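PDB 4QMK: type III secretion system effector protein ExoU from Pseudomonas fluorescens, which probably acts as a patatin-like phospholipase toxin, targeted to the plasma membrane through a domain thought to bind phosphatidylinositol 4,5-bisphosphate. Local coordinates for residues A[411-414]-A[415-419]; A[593-596]-A[597-601]. One frame throughout, in Å; residues are numbered along the deposited sequence.

Interaction 1 of 2, residues A[411-414]-A[415-419]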
# COMPACT_ATOMS: atom_id res chain seq x y z
N LYS A 411 -9.11 -42.42 -4.90
CA LYS A 411 -9.43 -41.01 -5.03
C LYS A 411 -10.82 -40.82 -5.68
O LYS A 411 -11.62 -40.00 -5.24
CB LYS A 411 -8.36 -40.28 -5.86
CG LYS A 411 -6.97 -40.33 -5.24
CD LYS A 411 -5.96 -39.46 -6.00
CE LYS A 411 -4.54 -39.72 -5.49
NZ LYS A 411 -3.55 -38.92 -6.26
N GLN A 412 -11.05 -41.58 -6.74
CA GLN A 412 -12.29 -41.55 -7.51
C GLN A 412 -13.44 -41.96 -6.59
O GLN A 412 -14.52 -41.41 -6.66
CB GLN A 412 -12.14 -42.53 -8.71
CG GLN A 412 -12.91 -42.19 -10.01
CD GLN A 412 -12.30 -42.88 -11.28
OE1 GLN A 412 -11.06 -42.84 -11.52
NE2 GLN A 412 -13.16 -43.49 -12.12
N HIS A 413 -13.19 -42.90 -5.69
CA HIS A 413 -14.23 -43.36 -4.79
C HIS A 413 -14.58 -42.31 -3.68
O HIS A 413 -15.76 -42.05 -3.39
CB HIS A 413 -13.85 -44.68 -4.11
CG HIS A 413 -14.91 -45.14 -3.15
ND1 HIS A 413 -16.08 -45.74 -3.57
CD2 HIS A 413 -15.04 -44.97 -1.81
CE1 HIS A 413 -16.87 -45.96 -2.53
NE2 HIS A 413 -16.26 -45.51 -1.44
N LEU A 414 -13.54 -41.75 -3.07
CA LEU A 414 -13.71 -40.80 -2.01
C LEU A 414 -14.41 -39.57 -2.56
O LEU A 414 -15.37 -39.05 -1.96
CB LEU A 414 -12.36 -40.44 -1.42
CG LEU A 414 -12.48 -39.90 -0.01
CD1 LEU A 414 -12.84 -41.03 0.94
CD2 LEU A 414 -11.18 -39.23 0.42
N GLN A 415 -13.98 -39.17 -3.75
CA GLN A 415 -14.60 -38.05 -4.43
C GLN A 415 -16.07 -38.31 -4.70
O GLN A 415 -16.91 -37.43 -4.55
CB GLN A 415 -13.85 -37.75 -5.71
CG GLN A 415 -12.46 -37.19 -5.42
CD GLN A 415 -11.59 -37.10 -6.63
OE1 GLN A 415 -12.01 -37.44 -7.73
NE2 GLN A 415 -10.37 -36.61 -6.45
N ALA A 416 -16.41 -39.53 -5.07
CA ALA A 416 -17.83 -39.87 -5.30
C ALA A 416 -18.64 -39.92 -3.97
O ALA A 416 -19.80 -39.69 -3.99
CB ALA A 416 -17.94 -41.18 -6.09
N GLN A 417 -18.00 -40.23 -2.85
CA GLN A 417 -18.67 -40.21 -1.55
C GLN A 417 -19.01 -38.77 -1.14
O GLN A 417 -20.09 -38.48 -0.62
CB GLN A 417 -17.75 -40.78 -0.50
CG GLN A 417 -17.52 -42.25 -0.64
CD GLN A 417 -18.51 -43.04 0.16
OE1 GLN A 417 -19.43 -43.65 -0.39
NE2 GLN A 417 -18.35 -43.00 1.49
N ALA A 418 -18.05 -37.89 -1.37
CA ALA A 418 -18.22 -36.50 -1.11
C ALA A 418 -19.36 -35.92 -1.97
O ALA A 418 -20.23 -35.18 -1.47
CB ALA A 418 -16.94 -35.76 -1.40
N ARG A 419 -19.34 -36.30 -3.24
CA ARG A 419 -20.33 -35.81 -4.20
C ARG A 419 -21.72 -36.14 -3.72
O ARG A 419 -22.62 -35.27 -3.70
CB ARG A 419 -20.09 -36.43 -5.56
CG ARG A 419 -21.05 -36.01 -6.66
CD ARG A 419 -20.82 -36.83 -7.93
NE ARG A 419 -21.51 -36.28 -9.09
CZ ARG A 419 -21.07 -36.36 -10.34
NH1 ARG A 419 -19.90 -36.94 -10.63
NH2 ARG A 419 -21.78 -35.81 -11.32

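Interaction 2 of 2, residues A[593-596]-A[597-601]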
# COMPACT_ATOMS: atom_id res chain seq x y z
N ALA A 593 -10.81 -17.40 35.53
CA ALA A 593 -11.47 -16.16 35.79
C ALA A 593 -11.28 -15.21 34.59
O ALA A 593 -12.21 -14.48 34.19
CB ALA A 593 -10.97 -15.53 37.11
N ASN A 594 -10.09 -15.25 34.02
CA ASN A 594 -9.80 -14.47 32.80
C ASN A 594 -10.61 -14.98 31.60
O ASN A 594 -11.07 -14.19 30.78
CB ASN A 594 -8.29 -14.49 32.47
CG ASN A 594 -7.49 -13.52 33.31
OD1 ASN A 594 -8.04 -12.66 33.99
ND2 ASN A 594 -6.17 -13.61 33.22
N VAL A 595 -10.80 -16.29 31.50
CA VAL A 595 -11.63 -16.88 30.40
C VAL A 595 -13.06 -16.41 30.54
O VAL A 595 -13.71 -15.99 29.58
CB VAL A 595 -11.53 -18.44 30.42
CG1 VAL A 595 -12.54 -19.12 29.54
CG2 VAL A 595 -10.13 -18.86 30.02
N GLU A 596 -13.55 -16.43 31.76
CA GLU A 596 -14.91 -15.98 32.07
C GLU A 596 -15.06 -14.49 31.73
O GLU A 596 -16.02 -14.08 31.10
CB GLU A 596 -15.16 -16.25 33.54
CG GLU A 596 -16.56 -16.01 34.06
CD GLU A 596 -16.68 -16.43 35.54
OE1 GLU A 596 -15.63 -16.51 36.26
OE2 GLU A 596 -17.81 -16.69 35.98
N LEU A 597 -14.08 -13.68 32.13
CA LEU A 597 -14.09 -12.23 31.88
C LEU A 597 -14.11 -11.92 30.36
O LEU A 597 -14.94 -11.17 29.89
CB LEU A 597 -12.85 -11.60 32.52
CG LEU A 597 -12.62 -10.12 32.26
CD1 LEU A 597 -13.62 -9.29 33.05
CD2 LEU A 597 -11.22 -9.72 32.66
N LEU A 598 -13.19 -12.53 29.62
CA LEU A 598 -13.10 -12.38 28.19
C LEU A 598 -14.36 -12.85 27.45
O LEU A 598 -14.81 -12.18 26.50
CB LEU A 598 -11.88 -13.11 27.66
CG LEU A 598 -10.57 -12.46 28.14
CD1 LEU A 598 -9.38 -13.29 27.74
CD2 LEU A 598 -10.39 -11.06 27.60
N GLN A 599 -14.93 -13.97 27.89
CA GLN A 599 -16.18 -14.42 27.31
C GLN A 599 -17.32 -13.44 27.56
O GLN A 599 -18.05 -13.10 26.63
CB GLN A 599 -16.55 -15.81 27.81
CG GLN A 599 -15.85 -16.94 27.05
CD GLN A 599 -16.05 -18.29 27.72
OE1 GLN A 599 -16.33 -18.38 28.92
NE2 GLN A 599 -15.87 -19.34 26.96
N ARG A 600 -17.45 -12.96 28.79
CA ARG A 600 -18.45 -11.95 29.11
C ARG A 600 -18.24 -10.70 28.21
O ARG A 600 -19.21 -10.13 27.69
CB ARG A 600 -18.41 -11.58 30.58
CG ARG A 600 -19.46 -10.55 30.93
CD ARG A 600 -19.85 -10.25 32.38
NE ARG A 600 -20.97 -9.28 32.32
CZ ARG A 600 -21.49 -8.61 33.35
NH1 ARG A 600 -21.05 -8.77 34.59
NH2 ARG A 600 -22.50 -7.76 33.12
N ALA A 601 -16.96 -10.36 27.97
CA ALA A 601 -16.63 -9.22 27.14
C ALA A 601 -17.12 -9.40 25.72
O ALA A 601 -17.55 -8.45 25.11
CB ALA A 601 -15.14 -8.96 27.13

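Interaction 1 of 2, residues A[411-414]-A[415-419]
The imidazole of H413 overlaps the side chain of Q417 obliquely, one helical turn further on. Ring atom NE2 of H413 comes 3.6 Å from CG of Q417. The Q417 chain bends at chi2 (-92°), and the amide plane is 15° from the ring plane. H413 has CG anti to its backbone N (chi1 179°), which carries the ring toward the next turn, where it meets Q417 CG. Its NE2 is hydrogen-bonded to S389 OG, which helps to fix the ring. Q415 makes a different contact: its extended chain runs along the backbone carbonyl of K411, with Q415 CD 3.2 Å from K411 O. The backbone bond from Q415 N to K411 O is 2.9 Å long. The Q415 amide stays near K411 O, while NE2 is hydrogen-bonded to N127 OD1 and I79 O. K411 NZ meets N127 too, at its backbone O. The i to i+4 ladder continues to A418 N, 3.0 Å from L414 O. Q417 N adds a weak bond to L414 O. This is an early part of helix 408-431. L414, Q417 and A418 rest on strand 382-389, while Q415 and R419 face helix 81-90, where R419 forms a salt bridge with E90.

Interaction 2 of 2, residues A[593-596]-A[597-601]
L597, E596 and V595 have the most surface buried in this two-and-a-half-turn piece of alpha-helix, part of helix 592-606 in the ExoU C-terminal family region. Much of what is buried belongs to the segment itself. CB of L597 lies 3.4 Å from A593 O, the acceptor of its own backbone N-H. CG of L597 is anti to its backbone N (chi1 175°), and the side chain meets H624 of helix 611-624 and Y625. E596 is exposed. Its contact is made at the base of the side chain, where CB lies 3.1 Å from L597 N; the chain beyond CG is extended. Its carbonyl takes the N-H of R600 at 2.9 Å. V595 lies side by side with Q599, both pointing the same way. This pair is the side-chain contact of the segment. Q599 N also bonds to V595 O. On the buried side, L598 packs on I581, S584 and L585 of helix 555-585, and its CG sits 3.2 Å from N594 O. The N594 amide is held from outside the segment, with ND2 bonded to R626 O and Q590 OE1. The V595-Q599 contact is loose: methyl CG1 of V595 stops 3.9 Å from OE1 of Q599.

Interactions 1 and 2 are both single stretches of alpha-helix, but they lie in distant parts of the chain, with nearest atoms about 33 Å apart. Both are partly buried. Interaction 1 belongs to helix 408-431, beside strand 382-389 of the mixed sheet and helix 81-90. Interaction 2 belongs to helix 592-606, set against helices 555-585 and 611-624. The elements named around each are different. The chemistry follows the place. In 411-419 polar side chains bond outward to the surrounding chain, and R419 pairs with E90 outside the stretch. In 593-601 leucines and alanine pack on neighbouring helices, N594 supplies polar bonds, and E596, Q599 and R600 are exposed.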